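Local coordinates for protein aminotransferase TlmJ (Streptoalloteichus hindustanus, PDB 5UID) that probably catalyses pyridoxal 5'-phosphate-dependent amino transfer in a natural-product biosynthetic pathway, as a member of the DegT/DnrJ/EryC1 aminotransferase family, at residues Gly15-Ala20 with Gly255-Arg260; Gly64-Met69 with Ile94-Ala99; Glu70-Gly75 with Thr126-Val131; Arg317-Tyr320 with Tyr325-Phe328; Leu356-His361 with Glu370-Glu375. All coordinates share one frame; numbering follows the deposited sequence.

Contact 1. Residues Gly15-Ala20 with Gly255-Arg260; sequences GEAELA and GSVQLR. With SO4 (sulfate ion), chain I.
The flat carboxylate of E18 and the flat side-chain amide of Q258 meet at a steep tilt, their planes 57° apart. Q258 NE2 gives a hydrogen to E18 OE2 at 2.8 Å. The acceptor lies close to the amide plane, whereas the donor comes to OE2 from above the carboxylate, 46° out of its plane. At the other oxygen, the backbone N of G15 bonds E18 OE1 at 2.9 Å, also from out of the plane. Within helix 255-260, S256 O sits over one face of the R260 guanidinium.

A bend at chi2 (79°) turns the E18 carboxylate back toward the first turn, so one side chain serves two tasks. Glutamate at the third helical position, bonded to the N-cap N, is half of a capping box; glycine at the N-cap cannot return the bond. Beside the polar pair, A17 CB touches V257 CG1 at 3.8 Å, and the axes of 16-20 and 255-260, nearly antiparallel, pass 9.2 Å apart, a spacing consistent with a small alanine against a valine. A sulfate, probably from the crystallisation liquor, accepts a bond from E16 N, as anions do at helix starts.

E18 also forms a salt bridge with R261, and Q258 NE2 bonds T13 O. Putting an alanine at E18 would probably leave R261 without this charge partner, and G15 N and Q258 NE2 without the carboxylate oxygens they bond. With R261 and two N-H donors bonded to it, the buried carboxylate is likely to stay ionised, about 8 Å from the bound pyridoxal phosphate.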
# COMPACT_ATOMS: atom_id res chain seq x y z
N GLY A 15 -3.65 10.69 -19.24
CA GLY A 15 -4.66 11.52 -19.87
C GLY A 15 -5.97 10.82 -20.15
O GLY A 15 -6.47 10.06 -19.31
N GLU A 16 -6.54 11.06 -21.34
CA GLU A 16 -7.88 10.59 -21.64
C GLU A 16 -7.96 9.07 -21.69
O GLU A 16 -8.94 8.48 -21.23
CB GLU A 16 -8.37 11.19 -22.97
CG GLU A 16 -8.66 12.68 -22.91
CD GLU A 16 -9.86 13.01 -22.04
OE1 GLU A 16 -10.66 12.11 -21.73
OE2 GLU A 16 -10.00 14.20 -21.66
N ALA A 17 -6.94 8.41 -22.25
CA ALA A 17 -6.97 6.96 -22.35
C ALA A 17 -6.94 6.31 -20.97
O ALA A 17 -7.64 5.33 -20.72
CB ALA A 17 -5.80 6.45 -23.20
N GLU A 18 -6.13 6.86 -20.05
CA GLU A 18 -6.12 6.36 -18.68
C GLU A 18 -7.43 6.68 -17.97
O GLU A 18 -7.92 5.88 -17.16
CB GLU A 18 -4.93 6.94 -17.91
CG GLU A 18 -3.57 6.41 -18.35
CD GLU A 18 -3.04 7.07 -19.62
OE1 GLU A 18 -3.70 7.98 -20.15
OE2 GLU A 18 -1.94 6.67 -20.08
N LEU A 19 -8.02 7.85 -18.25
CA LEU A 19 -9.30 8.20 -17.64
C LEU A 19 -10.40 7.26 -18.11
O LEU A 19 -11.25 6.85 -17.31
CB LEU A 19 -9.66 9.64 -17.98
CG LEU A 19 -8.98 10.75 -17.18
CD1 LEU A 19 -9.25 12.10 -17.83
CD2 LEU A 19 -9.47 10.74 -15.73
N ALA A 20 -10.41 6.91 -19.40
CA ALA A 20 -11.44 6.02 -19.91
C ALA A 20 -11.36 4.65 -19.25
O ALA A 20 -12.39 4.02 -19.00
CB ALA A 20 -11.31 5.89 -21.43
N GLY A 255 -2.48 0.64 -15.51
CA GLY A 255 -1.21 0.04 -15.88
C GLY A 255 -1.21 -0.54 -17.28
O GLY A 255 -0.22 -0.41 -18.01
N SER A 256 -2.30 -1.20 -17.67
CA SER A 256 -2.37 -1.75 -19.02
C SER A 256 -2.31 -0.64 -20.07
O SER A 256 -1.70 -0.82 -21.13
CB SER A 256 -3.65 -2.57 -19.18
OG SER A 256 -3.57 -3.79 -18.47
N VAL A 257 -2.91 0.51 -19.78
CA VAL A 257 -2.85 1.63 -20.71
C VAL A 257 -1.43 2.20 -20.76
O VAL A 257 -0.89 2.44 -21.84
CB VAL A 257 -3.88 2.71 -20.33
CG1 VAL A 257 -3.74 3.92 -21.23
CG2 VAL A 257 -5.29 2.15 -20.40
N GLN A 258 -0.82 2.41 -19.59
CA GLN A 258 0.54 2.94 -19.55
C GLN A 258 1.53 1.99 -20.20
O GLN A 258 2.49 2.42 -20.85
CB GLN A 258 0.94 3.23 -18.10
CG GLN A 258 0.22 4.40 -17.47
CD GLN A 258 0.92 5.72 -17.73
OE1 GLN A 258 2.07 5.92 -17.34
NE2 GLN A 258 0.23 6.64 -18.39
N LEU A 259 1.31 0.68 -20.05
CA LEU A 259 2.21 -0.30 -20.65
C LEU A 259 2.18 -0.21 -22.17
O LEU A 259 3.23 -0.29 -22.83
CB LEU A 259 1.86 -1.71 -20.18
CG LEU A 259 2.76 -2.84 -20.66
CD1 LEU A 259 4.22 -2.52 -20.36
CD2 LEU A 259 2.35 -4.15 -20.03
N ARG A 260 0.99 -0.04 -22.76
CA ARG A 260 0.91 0.11 -24.21
C ARG A 260 1.58 1.39 -24.69
O ARG A 260 2.09 1.43 -25.82
CB ARG A 260 -0.55 0.08 -24.66
CG ARG A 260 -1.18 -1.30 -24.65
CD ARG A 260 -2.58 -1.27 -25.24
NE ARG A 260 -3.56 -0.65 -24.35
CZ ARG A 260 -4.30 -1.32 -23.47
NH1 ARG A 260 -4.18 -2.64 -23.37
NH2 ARG A 260 -5.16 -0.67 -22.70
S SO4 I . -4.09 12.92 -23.46
O1 SO4 I . -3.12 12.11 -22.73
O2 SO4 I . -4.59 12.17 -24.60
O3 SO4 I . -3.45 14.15 -23.92
O4 SO4 I . -5.21 13.27 -22.58

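Contact 2. Residues Gly64-Met69 with Ile94-Ala99; sequences GLFLSM and IAARGA
M69 and I94 form the tightly buried part of the contact. M69, present as selenomethionine, bends at chi2 (-57°) and lays its SE atom 4.0 Å from I94 CG1. Both side chains are apolar and buried, and the long, unbranched methionine chain, here carrying selenium, lies against the isoleucine branch.

The outer side is different. There A96 lies at the surface, although its CB makes the closest approach of the contact, 3.6 Å from ring carbon CE2 of the buried F66. The ring meets the methyl group obliquely, and the small methyl of alanine suits a spot this close to the ring. R97 is only loosely held: its aliphatic CD rests 3.7 Å from M69 O, which lies at the edge of the guanidinium and in its plane, yet NH1 stays 4.0 Å from that oxygen, too far for a hydrogen bond. Beyond it the chain reverses through a Schellman motif at G98, whose positive phi of 92° would press a side chain against the preceding carbonyl.

Helix 61-72 thus packs on the end of helix 88-95. M69 and I94 both pack on V80 of strand 79-83, and M69 also on V156 of strand 155-158, while F241 of the second subunit packs on A96, placing this corner at the dimer interface.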
# COMPACT_ATOMS: atom_id res chain seq x y z
N GLY A 64 7.15 -4.68 -2.28
CA GLY A 64 7.74 -5.81 -2.96
C GLY A 64 9.14 -6.13 -2.47
O GLY A 64 9.53 -7.30 -2.41
N LEU A 65 9.91 -5.10 -2.09
CA LEU A 65 11.24 -5.34 -1.55
C LEU A 65 11.16 -5.95 -0.16
O LEU A 65 11.91 -6.89 0.15
CB LEU A 65 12.04 -4.03 -1.52
CG LEU A 65 12.48 -3.46 -2.87
CD1 LEU A 65 12.92 -2.01 -2.73
CD2 LEU A 65 13.61 -4.30 -3.48
N PHE A 66 10.27 -5.43 0.70
CA PHE A 66 10.08 -6.02 2.02
C PHE A 66 9.63 -7.47 1.92
O PHE A 66 10.10 -8.33 2.67
CB PHE A 66 9.07 -5.20 2.83
CG PHE A 66 9.68 -4.09 3.63
CD1 PHE A 66 10.11 -2.92 3.02
CD2 PHE A 66 9.81 -4.21 5.01
CE1 PHE A 66 10.66 -1.90 3.76
CE2 PHE A 66 10.37 -3.19 5.76
CZ PHE A 66 10.80 -2.03 5.13
N LEU A 67 8.71 -7.76 1.00
CA LEU A 67 8.21 -9.13 0.85
C LEU A 67 9.33 -10.08 0.43
O LEU A 67 9.41 -11.21 0.92
CB LEU A 67 7.07 -9.18 -0.16
CG LEU A 67 5.73 -8.58 0.27
CD1 LEU A 67 4.75 -8.58 -0.89
CD2 LEU A 67 5.16 -9.34 1.46
N SER A 68 10.19 -9.64 -0.49
CA SER A 68 11.25 -10.52 -0.98
C SER A 68 12.22 -10.89 0.14
O SER A 68 12.66 -12.04 0.23
CB SER A 68 12.00 -9.86 -2.14
OG SER A 68 12.73 -8.73 -1.70
N MSE A 69 12.54 -9.94 1.01
CA MSE A 69 13.41 -10.23 2.15
C MSE A 69 12.73 -11.17 3.13
O MSE A 69 13.38 -11.96 3.81
CB MSE A 69 13.83 -8.93 2.85
CG MSE A 69 14.72 -8.02 2.01
SE MSE A 69 16.37 -8.89 1.40
CE MSE A 69 16.03 -8.85 -0.52
N ILE A 94 15.86 -4.74 4.54
CA ILE A 94 16.84 -5.65 5.13
C ILE A 94 16.88 -5.50 6.64
O ILE A 94 16.75 -6.47 7.39
CB ILE A 94 18.22 -5.41 4.49
CG1 ILE A 94 18.17 -5.68 2.99
CG2 ILE A 94 19.28 -6.28 5.17
CD1 ILE A 94 19.23 -4.94 2.20
N ALA A 95 17.06 -4.26 7.12
CA ALA A 95 17.23 -4.03 8.54
C ALA A 95 15.97 -4.29 9.35
O ALA A 95 16.07 -4.57 10.55
CB ALA A 95 17.71 -2.59 8.78
N ALA A 96 14.78 -4.20 8.74
CA ALA A 96 13.55 -4.44 9.48
C ALA A 96 13.42 -5.91 9.89
O ALA A 96 12.76 -6.21 10.89
CB ALA A 96 12.34 -4.01 8.66
N ARG A 97 14.01 -6.82 9.12
CA ARG A 97 14.00 -8.24 9.47
C ARG A 97 15.06 -8.61 10.50
O ARG A 97 15.12 -9.77 10.91
CB ARG A 97 14.19 -9.08 8.20
CG ARG A 97 13.05 -8.98 7.21
CD ARG A 97 12.44 -10.34 6.95
NE ARG A 97 11.90 -10.94 8.17
CZ ARG A 97 11.60 -12.22 8.30
NH1 ARG A 97 11.79 -13.06 7.30
NH2 ARG A 97 11.11 -12.67 9.45
N GLY A 98 15.89 -7.66 10.93
CA GLY A 98 16.99 -7.95 11.81
C GLY A 98 18.30 -8.23 11.10
O GLY A 98 19.31 -8.49 11.78
N ALA A 99 18.33 -8.19 9.78
CA ALA A 99 19.54 -8.43 9.01
C ALA A 99 20.35 -7.14 8.87
O ALA A 99 19.84 -6.04 9.06
CB ALA A 99 19.21 -9.00 7.63

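Contact 3. Residues Glu70-Gly75 with Thr126-Val131; sequences ELLGVG and TKAVVV
L72 carries its CG beside the backbone N, with chi1 at -69°, and an extended chi2 of 174° then pushes CD1 straight outward to A128, where CD1 and A128 CB meet at 4.0 Å. In V74 the same first setting, chi1 -53°, puts CG1 opposite the carbonyl carbon and brings it to 4.0 Å from K127 CB. The two pairs are purely apolar, with no hydrogen bond between the segments.

Each residue type fits its role. Leucine is long enough to bridge from helix to strand, and alanine, with its single methyl, leaves room for the leucine tip. V74 is branched and buried just past the helix. K127 lends only the root of its side chain: V74 and K127 run past each other in opposite directions, and the lysine's charged end heads off to the exposed side. Between the two apolar residues, G73 takes a positive phi and closes helix 61-72 with a Schellman motif, its N bonded to E70 O at 3.0 Å.

The last turn of this helix is therefore laid on the large mixed sheet. Strand 126-132 runs between strands 79-83 and 155-158, L72 also touches V156 of the latter, and helix 202-212 packs on L71 from the side.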
# COMPACT_ATOMS: atom_id res chain seq x y z
N GLU A 70 11.40 -11.08 3.21
CA GLU A 70 10.64 -12.02 4.04
C GLU A 70 10.64 -13.41 3.42
O GLU A 70 10.91 -14.40 4.11
CB GLU A 70 9.21 -11.51 4.25
CG GLU A 70 9.11 -10.25 5.09
CD GLU A 70 7.70 -9.70 5.14
OE1 GLU A 70 6.77 -10.39 4.67
OE2 GLU A 70 7.51 -8.57 5.64
N LEU A 71 10.34 -13.49 2.13
CA LEU A 71 10.25 -14.79 1.46
C LEU A 71 11.60 -15.50 1.45
O LEU A 71 11.67 -16.73 1.58
CB LEU A 71 9.72 -14.62 0.04
CG LEU A 71 8.28 -14.11 -0.06
CD1 LEU A 71 7.97 -13.67 -1.48
CD2 LEU A 71 7.31 -15.19 0.39
N LEU A 72 12.69 -14.74 1.31
CA LEU A 72 14.02 -15.34 1.30
C LEU A 72 14.47 -15.76 2.69
O LEU A 72 15.43 -16.52 2.82
CB LEU A 72 15.03 -14.36 0.69
CG LEU A 72 14.89 -14.10 -0.81
CD1 LEU A 72 15.86 -13.01 -1.25
CD2 LEU A 72 15.11 -15.37 -1.60
N GLY A 73 13.80 -15.28 3.74
CA GLY A 73 14.11 -15.72 5.09
C GLY A 73 15.30 -15.07 5.73
O GLY A 73 15.95 -15.69 6.59
N VAL A 74 15.64 -13.84 5.35
CA VAL A 74 16.74 -13.14 6.00
C VAL A 74 16.32 -12.73 7.40
O VAL A 74 15.13 -12.49 7.68
CB VAL A 74 17.19 -11.92 5.17
CG1 VAL A 74 17.48 -12.34 3.73
CG2 VAL A 74 16.15 -10.82 5.21
N GLY A 75 17.29 -12.65 8.31
CA GLY A 75 17.02 -12.31 9.68
C GLY A 75 18.27 -11.95 10.46
O GLY A 75 19.31 -11.61 9.89
N THR A 126 26.22 -13.67 3.98
CA THR A 126 25.46 -13.07 2.88
C THR A 126 24.33 -13.99 2.46
O THR A 126 24.57 -15.13 2.03
CB THR A 126 26.39 -12.78 1.70
OG1 THR A 126 27.52 -12.03 2.15
CG2 THR A 126 25.64 -11.98 0.64
N LYS A 127 23.09 -13.51 2.57
CA LYS A 127 21.92 -14.28 2.19
C LYS A 127 21.21 -13.75 0.95
O LYS A 127 20.33 -14.44 0.42
CB LYS A 127 20.92 -14.34 3.35
CG LYS A 127 21.46 -15.04 4.59
CD LYS A 127 21.86 -16.48 4.30
CE LYS A 127 22.36 -17.16 5.56
NZ LYS A 127 22.69 -18.60 5.32
N ALA A 128 21.57 -12.57 0.47
CA ALA A 128 20.96 -12.01 -0.73
C ALA A 128 21.81 -10.85 -1.22
O ALA A 128 22.62 -10.28 -0.48
CB ALA A 128 19.52 -11.55 -0.47
N VAL A 129 21.61 -10.50 -2.49
CA VAL A 129 22.21 -9.32 -3.09
C VAL A 129 21.10 -8.54 -3.78
O VAL A 129 20.30 -9.12 -4.52
CB VAL A 129 23.32 -9.69 -4.10
CG1 VAL A 129 23.82 -8.45 -4.82
CG2 VAL A 129 24.47 -10.38 -3.39
N VAL A 130 21.05 -7.24 -3.52
CA VAL A 130 20.07 -6.35 -4.14
C VAL A 130 20.82 -5.34 -4.99
O VAL A 130 21.78 -4.72 -4.52
CB VAL A 130 19.19 -5.64 -3.09
CG1 VAL A 130 18.16 -4.75 -3.78
CG2 VAL A 130 18.51 -6.66 -2.20
N VAL A 131 20.39 -5.18 -6.24
CA VAL A 131 21.00 -4.23 -7.15
C VAL A 131 19.89 -3.50 -7.91
O VAL A 131 18.79 -4.03 -8.07
CB VAL A 131 21.98 -4.93 -8.12
CG1 VAL A 131 21.23 -5.70 -9.20
CG2 VAL A 131 22.95 -3.93 -8.74

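Contact 4. Residues Arg317-Tyr320 with Tyr325-Phe328; sequences RRLY and YTTF. With SO4 (sulfate ion), chain E.
Two tyrosine rings, Y320 and Y325, meet at their edges without stacking in the conformer of Y325 described here, one of two modelled, and this is the odd feature of the turn. The segments belong to the small C-terminal domain of a fold-type I aminotransferase: helix 309-321 ends, the chain doubles back, and residues 325-328 run out beside strand 355-358, with T327 paired to C357 through the backbone. Y320 CD1 lies 3.9 Å from Y325 CD1, which sits near the plane of the Y320 ring.

The buried half is firmer. L319 CD1 touches T326 CG2 at 3.6 Å, the two side chains crossing at about a right angle. With chi1 at 56°, T326 sets its methyl beside the backbone N and facing the leucine. A threonine is useful here because its methyl can join the apolar layer with L356 and L358 on a backbone that is extended.

Y325 also meets W233 of the second subunit, with the ring planes at about 30°, so the turn reaches the dimer interface. A sulfate, probably from the crystallisation liquor, is bonded to R329 and, at its O1, to T327 OG1 at 2.9 Å.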
# COMPACT_ATOMS: atom_id res chain seq x y z
N ARG A 317 21.43 25.28 -7.13
CA ARG A 317 20.82 26.51 -6.65
C ARG A 317 20.55 27.48 -7.79
O ARG A 317 19.50 28.13 -7.84
CB ARG A 317 21.71 27.17 -5.59
CG ARG A 317 21.62 26.55 -4.21
CD ARG A 317 23.00 26.45 -3.57
NE ARG A 317 23.74 27.70 -3.63
CZ ARG A 317 25.04 27.82 -3.38
NH1 ARG A 317 25.63 29.00 -3.47
NH2 ARG A 317 25.75 26.75 -3.05
N ARG A 318 21.50 27.61 -8.72
CA ARG A 318 21.33 28.50 -9.85
C ARG A 318 20.20 28.02 -10.77
O ARG A 318 19.34 28.81 -11.17
CB ARG A 318 22.64 28.63 -10.63
CG ARG A 318 22.56 29.58 -11.81
CD ARG A 318 23.87 29.60 -12.59
NE ARG A 318 23.77 30.41 -13.80
CZ ARG A 318 24.21 31.66 -13.90
NH1 ARG A 318 24.78 32.25 -12.86
NH2 ARG A 318 24.08 32.32 -15.04
N LEU A 319 20.20 26.73 -11.09
CA LEU A 319 19.16 26.18 -11.95
C LEU A 319 17.78 26.33 -11.32
O LEU A 319 16.80 26.63 -12.01
CB LEU A 319 19.44 24.71 -12.26
CG LEU A 319 20.65 24.49 -13.18
CD1 LEU A 319 20.89 23.01 -13.43
CD2 LEU A 319 20.44 25.22 -14.49
N TYR A 320 17.69 26.14 -10.00
CA TYR A 320 16.42 26.33 -9.30
C TYR A 320 15.91 27.75 -9.48
O TYR A 320 14.73 27.97 -9.77
CB TYR A 320 16.58 25.99 -7.82
CG TYR A 320 15.27 26.04 -7.06
CD1 TYR A 320 14.47 24.92 -6.94
CD2 TYR A 320 14.83 27.22 -6.46
CE1 TYR A 320 13.28 24.96 -6.24
CE2 TYR A 320 13.64 27.27 -5.76
CZ TYR A 320 12.87 26.13 -5.66
OH TYR A 320 11.68 26.17 -4.97
N TYR A 325 14.30 22.55 -12.09
CA TYR A 325 14.51 21.72 -10.92
C TYR A 325 15.54 20.64 -11.21
O TYR A 325 15.56 20.05 -12.29
CB TYR A 325 13.19 21.09 -10.46
CG TYR A 325 13.24 20.54 -9.06
CD1 TYR A 325 13.17 21.38 -7.96
CD2 TYR A 325 13.38 19.18 -8.84
CE1 TYR A 325 13.22 20.88 -6.67
CE2 TYR A 325 13.43 18.66 -7.56
CZ TYR A 325 13.35 19.51 -6.48
OH TYR A 325 13.40 19.00 -5.20
N THR A 326 16.42 20.40 -10.23
CA THR A 326 17.41 19.33 -10.30
C THR A 326 17.45 18.65 -8.94
O THR A 326 16.99 19.20 -7.94
CB THR A 326 18.82 19.81 -10.67
OG1 THR A 326 19.25 20.82 -9.75
CG2 THR A 326 18.86 20.35 -12.09
N THR A 327 18.02 17.45 -8.90
CA THR A 327 18.16 16.70 -7.66
C THR A 327 19.25 15.66 -7.84
O THR A 327 19.85 15.54 -8.91
CB THR A 327 16.84 16.05 -7.24
OG1 THR A 327 16.98 15.47 -5.94
CG2 THR A 327 16.44 14.97 -8.24
N PHE A 328 19.50 14.90 -6.77
CA PHE A 328 20.43 13.77 -6.83
C PHE A 328 19.75 12.52 -6.29
O PHE A 328 19.11 12.56 -5.23
CB PHE A 328 21.71 14.04 -6.03
CG PHE A 328 22.59 12.83 -5.89
CD1 PHE A 328 23.37 12.40 -6.95
CD2 PHE A 328 22.62 12.12 -4.70
CE1 PHE A 328 24.17 11.28 -6.83
CE2 PHE A 328 23.42 11.00 -4.58
CZ PHE A 328 24.20 10.58 -5.64
S SO4 E . 14.07 16.00 -3.87
O1 SO4 E . 14.73 16.87 -4.84
O2 SO4 E . 15.02 14.98 -3.41
O3 SO4 E . 12.92 15.35 -4.50
O4 SO4 E . 13.63 16.80 -2.73

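Contact 5. Residues Leu356-His361 with Glu370-Glu375; sequences LCLPLH and ETVIGE
V372 reaches from its helix to L358 and P359, and its side chain is easily followed outward. CB points at the strand but stays 5.2 Å from P359 CG, acting as the fork from which two methyls spread. CG1, set opposite the backbone N at a chi1 of 170°, comes to 4.2 Å from L358 CD1. CG2, on the other branch, approaches P359 CG to 4.1 Å, the valine and the proline ring crossing at a slant. One valine therefore spans two successive residues, a task for which a beta-branched side chain is well shaped.

All three residues are buried, and the contact is wholly apolar at ordinary van der Waals distances. The leucine supplies reach, its other neighbours being Y303 and V305 of the adjoining strand. Proline suits this buried place: it has no N-H that would need a partner, and its compact ring offers CG to the helix. Its own carbonyl oxygen is taken by Y276 OH, and the Y276 side chain also packs on V372 and I373.

On the helix's more polar side, E370 forms a salt bridge with R275. The long helix 249-280 and helix 366-383 are thus joined around the same tyrosine. This is the alpha/beta packing of the small C-terminal domain in fold-type I aminotransferases, where the last helix lies against a short antiparallel strand pair, 303-306 with 355-358.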
# COMPACT_ATOMS: atom_id res chain seq x y z
N LEU A 356 24.64 15.41 -10.68
CA LEU A 356 23.39 16.15 -10.67
C LEU A 356 22.49 15.58 -11.75
O LEU A 356 22.94 15.35 -12.88
CB LEU A 356 23.63 17.65 -10.90
CG LEU A 356 22.43 18.56 -10.66
CD1 LEU A 356 22.06 18.58 -9.19
CD2 LEU A 356 22.70 19.97 -11.17
N CYS A 357 21.23 15.34 -11.41
CA CYS A 357 20.26 14.76 -12.32
C CYS A 357 19.40 15.86 -12.93
O CYS A 357 18.80 16.66 -12.21
CB CYS A 357 19.38 13.74 -11.60
SG CYS A 357 20.32 12.39 -10.84
N LEU A 358 19.35 15.90 -14.27
CA LEU A 358 18.61 16.90 -15.02
C LEU A 358 17.22 16.38 -15.37
O LEU A 358 16.99 15.17 -15.42
CB LEU A 358 19.37 17.26 -16.30
CG LEU A 358 20.82 17.70 -16.15
CD1 LEU A 358 21.37 18.12 -17.51
CD2 LEU A 358 20.95 18.83 -15.14
N PRO A 359 16.27 17.29 -15.61
CA PRO A 359 14.91 16.86 -15.98
C PRO A 359 14.91 15.91 -17.17
O PRO A 359 15.52 16.18 -18.21
CB PRO A 359 14.21 18.18 -16.32
CG PRO A 359 14.92 19.20 -15.50
CD PRO A 359 16.36 18.75 -15.47
N LEU A 360 14.22 14.77 -17.00
CA LEU A 360 14.13 13.78 -18.07
C LEU A 360 12.81 13.03 -17.89
O LEU A 360 12.70 12.18 -17.01
CB LEU A 360 15.32 12.83 -18.05
CG LEU A 360 15.29 11.72 -19.10
CD1 LEU A 360 15.27 12.30 -20.50
CD2 LEU A 360 16.48 10.78 -18.92
N HIS A 361 11.83 13.35 -18.74
CA HIS A 361 10.54 12.67 -18.74
C HIS A 361 9.83 13.03 -20.04
O HIS A 361 10.16 14.02 -20.69
CB HIS A 361 9.69 13.03 -17.52
CG HIS A 361 9.50 14.50 -17.34
ND1 HIS A 361 8.56 15.23 -18.05
CD2 HIS A 361 10.12 15.39 -16.53
CE1 HIS A 361 8.62 16.50 -17.69
NE2 HIS A 361 9.56 16.62 -16.77
N GLU A 370 15.46 22.72 -24.50
CA GLU A 370 16.40 23.79 -24.84
C GLU A 370 16.63 24.73 -23.66
O GLU A 370 17.73 25.29 -23.53
CB GLU A 370 15.89 24.56 -26.06
CG GLU A 370 15.76 23.72 -27.32
CD GLU A 370 17.09 23.13 -27.77
OE1 GLU A 370 18.14 23.78 -27.57
OE2 GLU A 370 17.08 22.01 -28.33
N THR A 371 15.63 24.92 -22.81
CA THR A 371 15.82 25.72 -21.60
C THR A 371 16.82 25.06 -20.66
O THR A 371 17.66 25.75 -20.06
CB THR A 371 14.48 25.95 -20.90
OG1 THR A 371 13.56 26.55 -21.81
CG2 THR A 371 14.66 26.86 -19.69
N VAL A 372 16.75 23.74 -20.51
CA VAL A 372 17.68 23.03 -19.64
C VAL A 372 19.10 23.12 -20.19
O VAL A 372 20.04 23.45 -19.47
CB VAL A 372 17.23 21.57 -19.45
CG1 VAL A 372 18.32 20.77 -18.74
CG2 VAL A 372 15.93 21.51 -18.67
N ILE A 373 19.27 22.82 -21.48
CA ILE A 373 20.59 22.87 -22.09
C ILE A 373 21.18 24.28 -21.99
O ILE A 373 22.36 24.45 -21.66
CB ILE A 373 20.53 22.40 -23.56
CG1 ILE A 373 20.08 20.94 -23.63
CG2 ILE A 373 21.88 22.58 -24.24
CD1 ILE A 373 19.87 20.44 -25.05
N GLY A 374 20.36 25.30 -22.25
CA GLY A 374 20.86 26.66 -22.18
C GLY A 374 21.27 27.08 -20.78
O GLY A 374 22.31 27.69 -20.59
N GLU A 375 20.44 26.74 -19.79
CA GLU A 375 20.78 27.09 -18.41
C GLU A 375 21.99 26.31 -17.91
O GLU A 375 22.79 26.85 -17.14
CB GLU A 375 19.57 26.85 -17.50
CG GLU A 375 18.43 27.81 -17.73
CD GLU A 375 18.79 29.24 -17.40
OE1 GLU A 375 19.72 29.45 -16.60
OE2 GLU A 375 18.16 30.17 -17.96

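Overall arrangement
Two tight clusters and one outlying contact make up the set. Contacts 2 and 3 share helix 61-72, have centres 7 Å apart and join it to helix 88-95 and to the large mixed sheet. Contacts 4 and 5, their centres 9 Å apart, build the C-terminal part and touch directly. Their centres lie 33 to 38 Å from those of contacts 2 and 3. Contact 1 stands apart from all the others, its centre about 27 to 35 Å from theirs, and ties the N-terminal helix to helix 249-280 near the cofactor. Along the chain, contacts 2 and 3 interlock between the segments of contact 1, and contacts 4 and 5 follow in series. Contacts 1, 2 and 4 also reach the second subunit, so three of the five lie where the two subunits meet.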